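Local coordinates for single-strand DNA-binding protein (Agrobacterium tumefaciens, PDB 3BTP), which binds single-stranded DNA whatever its sequence and mediates nuclear uptake of the transferred T-DNA strand in crown gall disease, at residues Y194-W199 with T211-Q216; Y215-N220 with I246-E251; Q345-T350 with H368-Y373; T350-R355 with W393-V398. One frame throughout, in Å; residues are numbered along the deposited sequence.

Interaction 1: Y194-W199 with T211-Q216; sequences YKLEVW and TDIFYQ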
# COMPACT_ATOMS: atom_id res chain seq x y z
N TYR A 194 16.77 0.26 -18.63
CA TYR A 194 17.09 0.65 -17.23
C TYR A 194 16.68 -0.43 -16.19
O TYR A 194 17.48 -0.82 -15.32
CB TYR A 194 16.49 2.01 -16.83
CG TYR A 194 16.83 2.31 -15.36
CD1 TYR A 194 18.02 2.94 -15.01
CD2 TYR A 194 15.98 1.85 -14.33
CE1 TYR A 194 18.35 3.21 -13.64
CE2 TYR A 194 16.29 2.09 -12.96
CZ TYR A 194 17.47 2.75 -12.63
OH TYR A 194 17.77 2.96 -11.29
N LYS A 195 15.41 -0.86 -16.22
CA LYS A 195 14.93 -1.91 -15.27
C LYS A 195 15.65 -3.27 -15.46
O LYS A 195 15.91 -3.98 -14.49
CB LYS A 195 13.39 -2.05 -15.32
CG LYS A 195 12.61 -0.76 -14.98
CD LYS A 195 11.11 -1.03 -14.90
CE LYS A 195 10.36 0.24 -14.86
NZ LYS A 195 8.98 0.07 -14.29
N LEU A 196 15.94 -3.63 -16.73
CA LEU A 196 16.70 -4.88 -17.07
C LEU A 196 18.05 -4.94 -16.36
O LEU A 196 18.42 -6.00 -15.82
CB LEU A 196 16.86 -5.05 -18.60
CG LEU A 196 17.48 -6.35 -19.13
CD1 LEU A 196 16.58 -7.59 -18.81
CD2 LEU A 196 17.84 -6.30 -20.66
N GLU A 197 18.75 -3.82 -16.23
CA GLU A 197 20.04 -3.87 -15.53
C GLU A 197 19.91 -3.99 -14.02
O GLU A 197 20.67 -4.63 -13.39
CB GLU A 197 20.90 -2.67 -15.84
CG GLU A 197 20.59 -1.96 -17.09
CD GLU A 197 21.79 -1.14 -17.52
OE1 GLU A 197 22.15 -0.17 -16.76
OE2 GLU A 197 22.38 -1.51 -18.59
N VAL A 198 18.94 -3.32 -13.43
CA VAL A 198 18.64 -3.50 -12.01
C VAL A 198 18.25 -4.95 -11.78
O VAL A 198 18.76 -5.60 -10.88
CB VAL A 198 17.55 -2.52 -11.59
CG1 VAL A 198 17.24 -2.66 -10.12
CG2 VAL A 198 18.08 -1.10 -11.91
N TRP A 199 17.36 -5.46 -12.63
CA TRP A 199 16.81 -6.80 -12.47
C TRP A 199 17.93 -7.85 -12.55
O TRP A 199 18.05 -8.71 -11.67
CB TRP A 199 15.84 -6.99 -13.65
CG TRP A 199 15.29 -8.36 -13.82
CD1 TRP A 199 15.69 -9.32 -14.72
CD2 TRP A 199 14.19 -8.92 -13.09
NE1 TRP A 199 14.92 -10.42 -14.59
CE2 TRP A 199 13.98 -10.22 -13.60
CE3 TRP A 199 13.31 -8.43 -12.10
CZ2 TRP A 199 12.94 -11.04 -13.16
CZ3 TRP A 199 12.29 -9.26 -11.63
CH2 TRP A 199 12.10 -10.54 -12.17
N THR A 211 16.06 -16.08 -14.92
CA THR A 211 15.75 -14.67 -14.76
C THR A 211 14.67 -14.19 -15.73
O THR A 211 14.53 -12.96 -15.91
CB THR A 211 16.97 -13.73 -14.99
OG1 THR A 211 17.34 -13.75 -16.37
CG2 THR A 211 18.17 -14.00 -14.07
N ASP A 212 13.87 -15.12 -16.30
CA ASP A 212 12.71 -14.74 -17.14
C ASP A 212 11.75 -13.84 -16.37
O ASP A 212 11.54 -14.01 -15.22
CB ASP A 212 11.97 -15.97 -17.68
CG ASP A 212 12.77 -16.71 -18.78
OD1 ASP A 212 13.88 -16.27 -19.20
OD2 ASP A 212 12.29 -17.77 -19.22
N ILE A 213 11.14 -12.90 -17.09
CA ILE A 213 10.24 -11.89 -16.52
C ILE A 213 8.77 -12.33 -16.62
O ILE A 213 7.99 -12.11 -15.66
CB ILE A 213 10.47 -10.52 -17.19
CG1 ILE A 213 11.88 -10.03 -16.93
CG2 ILE A 213 9.58 -9.53 -16.56
CD1 ILE A 213 12.49 -9.16 -18.01
N PHE A 214 8.43 -13.00 -17.74
CA PHE A 214 7.08 -13.59 -17.98
C PHE A 214 6.02 -12.53 -18.15
O PHE A 214 4.85 -12.70 -17.75
CB PHE A 214 6.65 -14.61 -16.89
CG PHE A 214 7.65 -15.72 -16.66
CD1 PHE A 214 7.84 -16.72 -17.62
CD2 PHE A 214 8.40 -15.77 -15.47
CE1 PHE A 214 8.76 -17.74 -17.40
CE2 PHE A 214 9.33 -16.78 -15.24
CZ PHE A 214 9.51 -17.77 -16.20
N TYR A 215 6.41 -11.46 -18.82
CA TYR A 215 5.51 -10.37 -19.13
C TYR A 215 4.65 -10.64 -20.39
O TYR A 215 3.70 -9.87 -20.66
CB TYR A 215 6.29 -9.08 -19.31
CG TYR A 215 7.25 -9.16 -20.45
CD1 TYR A 215 6.83 -8.92 -21.76
CD2 TYR A 215 8.59 -9.53 -20.24
CE1 TYR A 215 7.72 -9.03 -22.85
CE2 TYR A 215 9.47 -9.62 -21.29
CZ TYR A 215 9.04 -9.37 -22.60
OH TYR A 215 9.94 -9.45 -23.67
N GLN A 216 5.00 -11.67 -21.16
CA GLN A 216 4.29 -12.02 -22.44
C GLN A 216 2.83 -12.31 -22.21
O GLN A 216 2.49 -13.10 -21.33
CB GLN A 216 4.97 -13.21 -23.19
CG GLN A 216 6.42 -12.92 -23.72
CD GLN A 216 7.57 -13.04 -22.67
OE1 GLN A 216 7.35 -13.35 -21.52
NE2 GLN A 216 8.80 -12.75 -23.11
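Trp199 reaches Thr211 because its chi1 of 172° sets CG trans to the backbone N. Ile213, with chi1 at -62°, swings CG1 round beside its own backbone N, which brings it against the indole. The indole N-H is spent on a backbone carbonyl: Trp199 NE1 lies 2.9 Å from Thr211 O, with an N-H...O angle of 158°. The acceptor sits almost exactly in the ring plane. Further along the same edge, Trp199 CZ2 comes within 3.9 Å of Asp212 O. Ile213 CG1 makes an off-centre CH-pi contact, 4.2 Å from the centroid of the Trp199 five-membered ring. The two side chains run past each other in opposite directions. Leu196 CD1 only grazes Ile213 CD1, at 4.5 Å. Phe166 meets the indole edge-to-face, and Tyr152 and His203 also pack against it. Arg150 NH2 hydrogen-bonds Asp212 O. The bond from Trp199 NE1 helps to fix the rotation of the buried ring. The arrangement is a partly buried helix-to-loop contact: the indole N-H of Trp199, on helix 186-206, ties down the irregular chain that follows the helix.

Interaction 2: Y215-N220 with I246-E251; sequences YQTDKN and IQKRYE
The Tyr250 ring meets the 215-220 chain at its edge, where Tyr215 O and Gln216 O lie near the ring plane. Tyr215 O is 4.3 Å from Tyr250 CD1. One face of this ring carries Lys248 CG from its own segment, set toward the rim. Gln216 CD lies over the centre of one face of the Tyr215 ring, within its own segment. The backbones are joined by two bonds. Glu251 N donates to Gln216 O at 2.8 Å, and Asp218 N donates to Arg249 O at 3.1 Å. Both are nearly straight at the hydrogen, though the second donor stands above the carbonyl plane. Together they make a single isolated beta bridge, Thr217 with Tyr250, between two loops. The touching parts, 215-218 and 248-251, run 81° apart. No longer strand pairing develops here. Lys248 runs extended and crosses Thr217 at about a right angle, with Lys248 CE 3.7 Å from Thr217 CG2. Its NZ bonds a polar side chain on the chain of another protein, and also a water that donates to Tyr215 O. Glu251 is extended too, and Glu251 OE1 comes 3.6 Å from Gln216 CB. Asp218 CB packs on Arg249 CB at 4.1 Å. Their charged ends stay beyond salt-bridge distance, and Arg249 NH1 has a weak bond to Asp233 O. Tyr250 is also packed against Pro163 and Leu164 of helix 162-167.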
# COMPACT_ATOMS: atom_id res chain seq x y z
N TYR A 215 6.41 -11.46 -18.82
CA TYR A 215 5.51 -10.37 -19.13
C TYR A 215 4.65 -10.64 -20.39
O TYR A 215 3.70 -9.87 -20.66
CB TYR A 215 6.29 -9.08 -19.31
CG TYR A 215 7.25 -9.16 -20.45
CD1 TYR A 215 6.83 -8.92 -21.76
CD2 TYR A 215 8.59 -9.53 -20.24
CE1 TYR A 215 7.72 -9.03 -22.85
CE2 TYR A 215 9.47 -9.62 -21.29
CZ TYR A 215 9.04 -9.37 -22.60
OH TYR A 215 9.94 -9.45 -23.67
N GLN A 216 5.00 -11.67 -21.16
CA GLN A 216 4.29 -12.02 -22.44
C GLN A 216 2.83 -12.31 -22.21
O GLN A 216 2.49 -13.10 -21.33
CB GLN A 216 4.97 -13.21 -23.19
CG GLN A 216 6.42 -12.92 -23.72
CD GLN A 216 7.57 -13.04 -22.67
OE1 GLN A 216 7.35 -13.35 -21.52
NE2 GLN A 216 8.80 -12.75 -23.11
N THR A 217 1.98 -11.64 -22.99
CA THR A 217 0.51 -11.79 -22.88
C THR A 217 0.05 -13.02 -23.70
O THR A 217 0.75 -13.49 -24.59
CB THR A 217 -0.28 -10.52 -23.31
OG1 THR A 217 -0.01 -10.24 -24.67
CG2 THR A 217 0.13 -9.28 -22.50
N ASP A 218 -1.10 -13.53 -23.33
CA ASP A 218 -1.76 -14.60 -24.02
C ASP A 218 -2.40 -14.02 -25.30
O ASP A 218 -3.38 -13.26 -25.24
CB ASP A 218 -2.86 -15.19 -23.11
CG ASP A 218 -3.59 -16.34 -23.78
OD1 ASP A 218 -3.43 -16.56 -25.01
OD2 ASP A 218 -4.31 -17.05 -23.07
N LYS A 219 -1.87 -14.41 -26.45
CA LYS A 219 -2.24 -13.72 -27.67
C LYS A 219 -3.55 -14.25 -28.33
O LYS A 219 -4.13 -13.57 -29.18
CB LYS A 219 -1.02 -13.37 -28.54
CG LYS A 219 -0.49 -11.92 -28.12
CD LYS A 219 0.94 -11.61 -28.57
CE LYS A 219 1.74 -10.78 -27.52
NZ LYS A 219 2.63 -11.63 -26.60
N ASN A 220 -4.02 -15.40 -27.85
CA ASN A 220 -5.39 -15.87 -28.11
C ASN A 220 -6.51 -15.03 -27.47
O ASN A 220 -7.68 -15.16 -27.84
CB ASN A 220 -5.55 -17.30 -27.63
CG ASN A 220 -4.56 -18.26 -28.29
OD1 ASN A 220 -4.00 -19.11 -27.62
ND2 ASN A 220 -4.34 -18.11 -29.60
N ILE A 246 -8.72 -12.23 -11.95
CA ILE A 246 -7.32 -11.78 -12.17
C ILE A 246 -7.35 -10.51 -13.00
O ILE A 246 -8.38 -10.18 -13.60
CB ILE A 246 -6.40 -12.89 -12.82
CG1 ILE A 246 -6.92 -13.22 -14.21
CG2 ILE A 246 -6.26 -14.13 -11.85
CD1 ILE A 246 -6.18 -14.31 -14.96
N GLN A 247 -6.20 -9.84 -13.04
CA GLN A 247 -5.95 -8.57 -13.68
C GLN A 247 -5.51 -8.67 -15.17
O GLN A 247 -5.84 -7.81 -16.01
CB GLN A 247 -4.87 -7.88 -12.78
CG GLN A 247 -4.81 -6.41 -12.87
CD GLN A 247 -6.17 -5.75 -12.71
OE1 GLN A 247 -7.09 -6.26 -12.02
NE2 GLN A 247 -6.31 -4.64 -13.30
N LYS A 248 -4.81 -9.75 -15.52
CA LYS A 248 -4.11 -9.82 -16.78
C LYS A 248 -3.89 -11.27 -17.12
O LYS A 248 -3.61 -12.08 -16.19
CB LYS A 248 -2.75 -9.15 -16.67
CG LYS A 248 -1.93 -9.18 -17.93
CD LYS A 248 -0.84 -8.13 -17.83
CE LYS A 248 0.14 -8.18 -18.99
NZ LYS A 248 0.85 -6.85 -18.92
N ARG A 249 -3.99 -11.57 -18.43
CA ARG A 249 -3.74 -12.90 -19.02
C ARG A 249 -2.36 -13.04 -19.59
O ARG A 249 -2.02 -12.40 -20.57
CB ARG A 249 -4.76 -13.23 -20.11
CG ARG A 249 -6.18 -13.04 -19.54
CD ARG A 249 -6.46 -14.05 -18.45
NE ARG A 249 -6.40 -15.36 -19.03
CZ ARG A 249 -7.35 -16.28 -18.95
NH1 ARG A 249 -8.46 -16.04 -18.26
NH2 ARG A 249 -7.15 -17.45 -19.57
N TYR A 250 -1.58 -13.89 -18.95
CA TYR A 250 -0.18 -14.06 -19.27
C TYR A 250 -0.06 -15.33 -20.08
O TYR A 250 -0.77 -16.29 -19.80
CB TYR A 250 0.66 -14.18 -17.98
CG TYR A 250 0.76 -12.92 -17.14
CD1 TYR A 250 1.63 -11.93 -17.50
CD2 TYR A 250 -0.04 -12.73 -15.99
CE1 TYR A 250 1.75 -10.76 -16.73
CE2 TYR A 250 0.07 -11.54 -15.20
CZ TYR A 250 0.98 -10.59 -15.59
OH TYR A 250 1.13 -9.42 -14.88
N GLU A 251 0.87 -15.36 -21.05
CA GLU A 251 1.20 -16.56 -21.77
C GLU A 251 1.69 -17.70 -20.83
O GLU A 251 1.39 -18.84 -21.07
CB GLU A 251 2.29 -16.28 -22.78
CG GLU A 251 2.75 -17.58 -23.46
CD GLU A 251 3.65 -17.37 -24.65
OE1 GLU A 251 4.03 -16.20 -24.96
OE2 GLU A 251 3.99 -18.40 -25.29
O HOH W 1 3.07 -7.31 -20.86

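Interaction 3: Q345-T350 with H368-Y373; sequences QFPAAT and HVSVDY
A strand-to-helix junction in the eight-stranded antiparallel barrel is built here. Strand 349-352 pairs with strand 367-370 just where the latter turns into helix 371-377. Thr350 and Ser370 form an antiparallel non-hydrogen-bonded pair, their CA atoms 4.3 Å apart. Next to this pair, Thr350 CA approaches Val369 O at 3.3 Å in a CA-H...O contact. One direct hydrogen bond joins the two segments. Val371 N donates to Ala349 O at 3.0 Å, and the bond is almost straight at the hydrogen, 175°. The donor comes from above the carbonyl plane rather than along a lone pair. Ala349 O has a second partner, a water that donates to it at 2.8 Å. The same water accepts from Asp372 N and lies 3.2 Å from Ser370 OG. Ser370 is at the N-cap position. The water thus joins Asp372 N at the helix start to Ala349 O of the strand. Val371 has chi1 at 167°, which lays CG2 beside its own backbone N and against the strand. Val371 CG2 touches Ala349 CB at 3.9 Å and lies 3.7 Å from Thr350 N. Pro347 CB packs against Ser370 OG at 3.8 Å. Thr350 OG1 is buried and has no polar partner in the model. On the other edge of strand 349-352, Thr350 bonds strand 396-399. Strand 367-370 is followed in the barrel by strand 460-462, whose Leu461 packs on Thr350 and His368. Val371 of the new helix rests on Leu429, and Asp372 is salt-bridged to Arg325.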
# COMPACT_ATOMS: atom_id res chain seq x y z
N GLN A 345 -11.29 6.26 12.17
CA GLN A 345 -10.85 6.14 10.78
C GLN A 345 -10.12 7.24 9.98
O GLN A 345 -9.46 6.89 9.04
CB GLN A 345 -11.71 5.20 9.87
CG GLN A 345 -13.19 5.40 9.64
CD GLN A 345 -13.67 4.29 8.59
OE1 GLN A 345 -13.56 4.53 7.36
NE2 GLN A 345 -14.12 3.09 9.08
N PHE A 346 -10.13 8.51 10.37
CA PHE A 346 -9.00 9.32 9.94
C PHE A 346 -7.67 8.79 10.55
O PHE A 346 -7.67 8.24 11.63
CB PHE A 346 -9.18 10.80 10.25
CG PHE A 346 -10.28 11.50 9.42
CD1 PHE A 346 -11.28 12.24 10.06
CD2 PHE A 346 -10.31 11.42 8.02
CE1 PHE A 346 -12.25 12.90 9.32
CE2 PHE A 346 -11.32 12.07 7.27
CZ PHE A 346 -12.26 12.81 7.91
N PRO A 347 -6.52 8.93 9.85
CA PRO A 347 -5.26 8.62 10.63
C PRO A 347 -5.09 9.47 11.94
O PRO A 347 -5.49 10.65 11.95
CB PRO A 347 -4.09 8.93 9.63
CG PRO A 347 -4.73 9.07 8.30
CD PRO A 347 -6.26 9.28 8.45
N ALA A 348 -4.51 8.86 12.99
CA ALA A 348 -4.30 9.46 14.29
C ALA A 348 -3.40 10.70 14.30
O ALA A 348 -3.63 11.68 15.05
CB ALA A 348 -3.80 8.41 15.27
N ALA A 349 -2.37 10.66 13.44
CA ALA A 349 -1.44 11.73 13.27
C ALA A 349 -0.98 11.67 11.81
O ALA A 349 -0.90 10.58 11.26
CB ALA A 349 -0.27 11.56 14.23
N THR A 350 -0.60 12.82 11.25
CA THR A 350 -0.25 12.96 9.87
C THR A 350 1.01 13.89 9.80
O THR A 350 1.20 14.75 10.69
CB THR A 350 -1.57 13.53 9.19
OG1 THR A 350 -2.28 12.50 8.41
CG2 THR A 350 -1.42 14.78 8.53
N HIS A 368 -0.23 15.08 3.26
CA HIS A 368 -0.09 14.69 4.66
C HIS A 368 -0.09 13.15 4.76
O HIS A 368 -1.04 12.51 4.36
CB HIS A 368 -1.34 15.25 5.38
CG HIS A 368 -1.37 16.74 5.43
ND1 HIS A 368 -2.07 17.52 4.53
CD2 HIS A 368 -0.77 17.61 6.28
CE1 HIS A 368 -1.91 18.79 4.82
NE2 HIS A 368 -1.14 18.87 5.89
N VAL A 369 0.94 12.55 5.30
CA VAL A 369 1.05 11.15 5.22
C VAL A 369 0.89 10.71 6.64
O VAL A 369 1.48 11.30 7.59
CB VAL A 369 2.41 10.68 4.56
CG1 VAL A 369 2.65 9.20 4.76
CG2 VAL A 369 2.45 11.02 3.01
N SER A 370 0.09 9.68 6.82
CA SER A 370 -0.08 9.04 8.11
C SER A 370 1.27 8.73 8.79
O SER A 370 2.13 8.10 8.19
CB SER A 370 -0.82 7.74 7.88
OG SER A 370 -0.90 7.02 9.07
N VAL A 371 1.42 9.13 10.03
CA VAL A 371 2.62 8.83 10.80
C VAL A 371 2.87 7.34 11.12
O VAL A 371 3.99 6.87 11.04
CB VAL A 371 2.61 9.72 12.14
CG1 VAL A 371 3.64 9.27 13.16
CG2 VAL A 371 2.73 11.28 11.81
N ASP A 372 1.84 6.66 11.59
CA ASP A 372 1.80 5.24 11.73
C ASP A 372 2.29 4.43 10.50
O ASP A 372 3.17 3.56 10.61
CB ASP A 372 0.36 4.86 12.03
CG ASP A 372 0.16 3.35 12.08
OD1 ASP A 372 0.68 2.75 13.04
OD2 ASP A 372 -0.48 2.78 11.13
N TYR A 373 1.70 4.69 9.34
CA TYR A 373 2.21 4.18 8.07
C TYR A 373 3.74 4.37 7.92
O TYR A 373 4.51 3.44 7.67
CB TYR A 373 1.44 4.85 6.88
CG TYR A 373 1.82 4.30 5.54
CD1 TYR A 373 1.22 3.12 5.03
CD2 TYR A 373 2.80 4.89 4.80
CE1 TYR A 373 1.58 2.58 3.77
CE2 TYR A 373 3.20 4.36 3.56
CZ TYR A 373 2.61 3.21 3.07
OH TYR A 373 3.05 2.79 1.83
O HOH W 2 -1.07 7.92 12.15

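Interaction 4: T350-R355 with W393-V398; sequences TVNMGR and WDRVQV
Arg395 reaches across to the turn after strand 349-352, beside the antiparallel pairing that joins this strand to strand 396-399 in the barrel. Arg395 CB lies 4.1 Å from Val351 CG2. CG and CD then follow the carbonyl of Asn352, with Arg395 CD 3.3 Å from Asn352 O. The chain is extended from CG to NE, with chi2 at 178° and chi3 at 169°, and this carries the guanidinium past Asn352 to the turn. Arg395 NH1 donates to Asn352 O at 2.9 Å and also to Gly354 O, where the modelled distance is doubtfully short. Arg395 NH2 donates to Arg355 O at 2.8 Å. All three oxygens lie at the edge of the guanidinium, close to its plane, which should hold the group's rotation. It approaches Asn352 O from above the carbonyl plane, but is less tilted from the other two. Asn352 OD1 accepts from Gly354 N, an Asx turn. Arg367 N also donates to that oxygen, and Asp366 receives Asn352 ND2 and forms a salt bridge with Arg355. In the strands proper, Thr350 and Gln397 are a hydrogen-bonded pair. Val351 and Val396 are the next, non-hydrogen-bonded pair, packed on Leu387 of helix 382-388. Asn352 N continues the pairing by donating to Arg395 O. Gln397 lies alongside Thr350, pointing the same way. Gln397 OE1 is buried without a polar partner in the model and stands 3.5 Å from Thr350 CG2.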
# COMPACT_ATOMS: atom_id res chain seq x y z
N THR A 350 -0.60 12.82 11.25
CA THR A 350 -0.25 12.96 9.87
C THR A 350 1.01 13.89 9.80
O THR A 350 1.20 14.75 10.69
CB THR A 350 -1.57 13.53 9.19
OG1 THR A 350 -2.28 12.50 8.41
CG2 THR A 350 -1.42 14.78 8.53
N VAL A 351 1.87 13.73 8.77
CA VAL A 351 2.97 14.68 8.54
C VAL A 351 2.89 15.21 7.12
O VAL A 351 2.67 14.40 6.18
CB VAL A 351 4.40 14.06 8.86
CG1 VAL A 351 4.79 12.90 7.89
CG2 VAL A 351 5.47 15.15 8.81
N ASN A 352 3.05 16.54 6.97
CA ASN A 352 3.11 17.17 5.71
C ASN A 352 4.49 17.01 5.02
O ASN A 352 5.49 17.50 5.54
CB ASN A 352 2.77 18.68 5.82
CG ASN A 352 2.46 19.32 4.45
OD1 ASN A 352 2.30 18.64 3.44
ND2 ASN A 352 2.34 20.60 4.44
N MET A 353 4.50 16.31 3.90
CA MET A 353 5.69 15.90 3.17
C MET A 353 5.73 16.70 1.89
O MET A 353 6.71 16.64 1.16
CB MET A 353 5.66 14.40 2.85
CG MET A 353 5.72 13.55 4.09
SD MET A 353 6.13 11.76 4.20
CE MET A 353 7.60 11.61 3.15
N GLY A 354 4.66 17.45 1.64
CA GLY A 354 4.55 18.39 0.55
C GLY A 354 4.98 19.74 1.09
O GLY A 354 5.83 19.81 1.95
N ARG A 355 4.40 20.80 0.53
CA ARG A 355 4.84 22.19 0.76
C ARG A 355 6.38 22.39 0.61
O ARG A 355 7.04 22.64 1.62
CB ARG A 355 4.31 22.65 2.12
CG ARG A 355 4.19 24.12 2.34
CD ARG A 355 3.81 24.40 3.79
NE ARG A 355 2.40 24.03 4.03
CZ ARG A 355 1.63 24.45 5.04
NH1 ARG A 355 2.09 25.31 5.96
NH2 ARG A 355 0.37 24.00 5.14
N TRP A 393 7.85 19.00 13.90
CA TRP A 393 6.61 19.15 14.64
C TRP A 393 5.74 20.23 14.03
O TRP A 393 4.51 20.22 14.30
CB TRP A 393 6.87 19.52 16.13
CG TRP A 393 7.86 20.66 16.30
CD1 TRP A 393 9.20 20.53 16.57
CD2 TRP A 393 7.63 22.09 16.15
NE1 TRP A 393 9.81 21.76 16.64
CE2 TRP A 393 8.89 22.74 16.39
CE3 TRP A 393 6.50 22.89 15.92
CZ2 TRP A 393 9.04 24.16 16.39
CZ3 TRP A 393 6.64 24.29 15.88
CH2 TRP A 393 7.91 24.92 16.10
N ASP A 394 6.31 21.17 13.26
CA ASP A 394 5.45 22.15 12.60
C ASP A 394 4.77 21.60 11.31
O ASP A 394 3.95 22.29 10.67
CB ASP A 394 6.22 23.41 12.24
CG ASP A 394 7.17 23.17 11.11
OD1 ASP A 394 8.11 22.33 11.31
OD2 ASP A 394 6.99 23.82 10.04
N ARG A 395 5.07 20.35 10.96
CA ARG A 395 4.42 19.73 9.84
C ARG A 395 3.43 18.61 10.32
O ARG A 395 2.78 17.96 9.53
CB ARG A 395 5.53 19.21 8.92
CG ARG A 395 6.15 20.29 8.08
CD ARG A 395 7.28 19.76 7.21
NE ARG A 395 7.66 20.79 6.23
CZ ARG A 395 7.28 20.88 4.95
NH1 ARG A 395 6.47 19.96 4.39
NH2 ARG A 395 7.75 21.88 4.21
N VAL A 396 3.29 18.44 11.62
CA VAL A 396 2.50 17.36 12.20
C VAL A 396 1.14 17.89 12.65
O VAL A 396 1.08 19.00 13.19
CB VAL A 396 3.26 16.72 13.42
CG1 VAL A 396 2.37 15.79 14.22
CG2 VAL A 396 4.53 15.97 12.90
N GLN A 397 0.10 17.07 12.38
CA GLN A 397 -1.35 17.29 12.71
C GLN A 397 -1.74 16.07 13.47
O GLN A 397 -1.31 15.01 13.12
CB GLN A 397 -2.26 17.23 11.47
CG GLN A 397 -2.31 18.53 10.73
CD GLN A 397 -3.32 18.53 9.57
OE1 GLN A 397 -3.36 17.65 8.68
NE2 GLN A 397 -4.16 19.50 9.60
N VAL A 398 -2.56 16.23 14.51
CA VAL A 398 -3.01 15.12 15.34
C VAL A 398 -4.54 15.20 15.45
O VAL A 398 -5.13 16.29 15.46
CB VAL A 398 -2.29 15.11 16.76
CG1 VAL A 398 -0.77 14.73 16.60
CG2 VAL A 398 -2.41 16.49 17.38

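From the N terminus, interaction 1 comes first and closes a short loop by folding the chain after helix 186-206 back onto it. Interaction 2 starts where interaction 1 ends, sharing Tyr215 and Gln216, and closes a longer loop out to 246-251. The two touch, Phe214 O being 3.3 Å from Tyr250 CD1. Interactions 3 and 4 follow in series, on the other side of the chain's centre from interaction 2. Centres of interactions 2 and 3 are about 37 Å apart. Interactions 3 and 4 cross along the chain and share Thr350. They place strand 349-352 between strands 367-370 and 396-399, so the barrel closes through it.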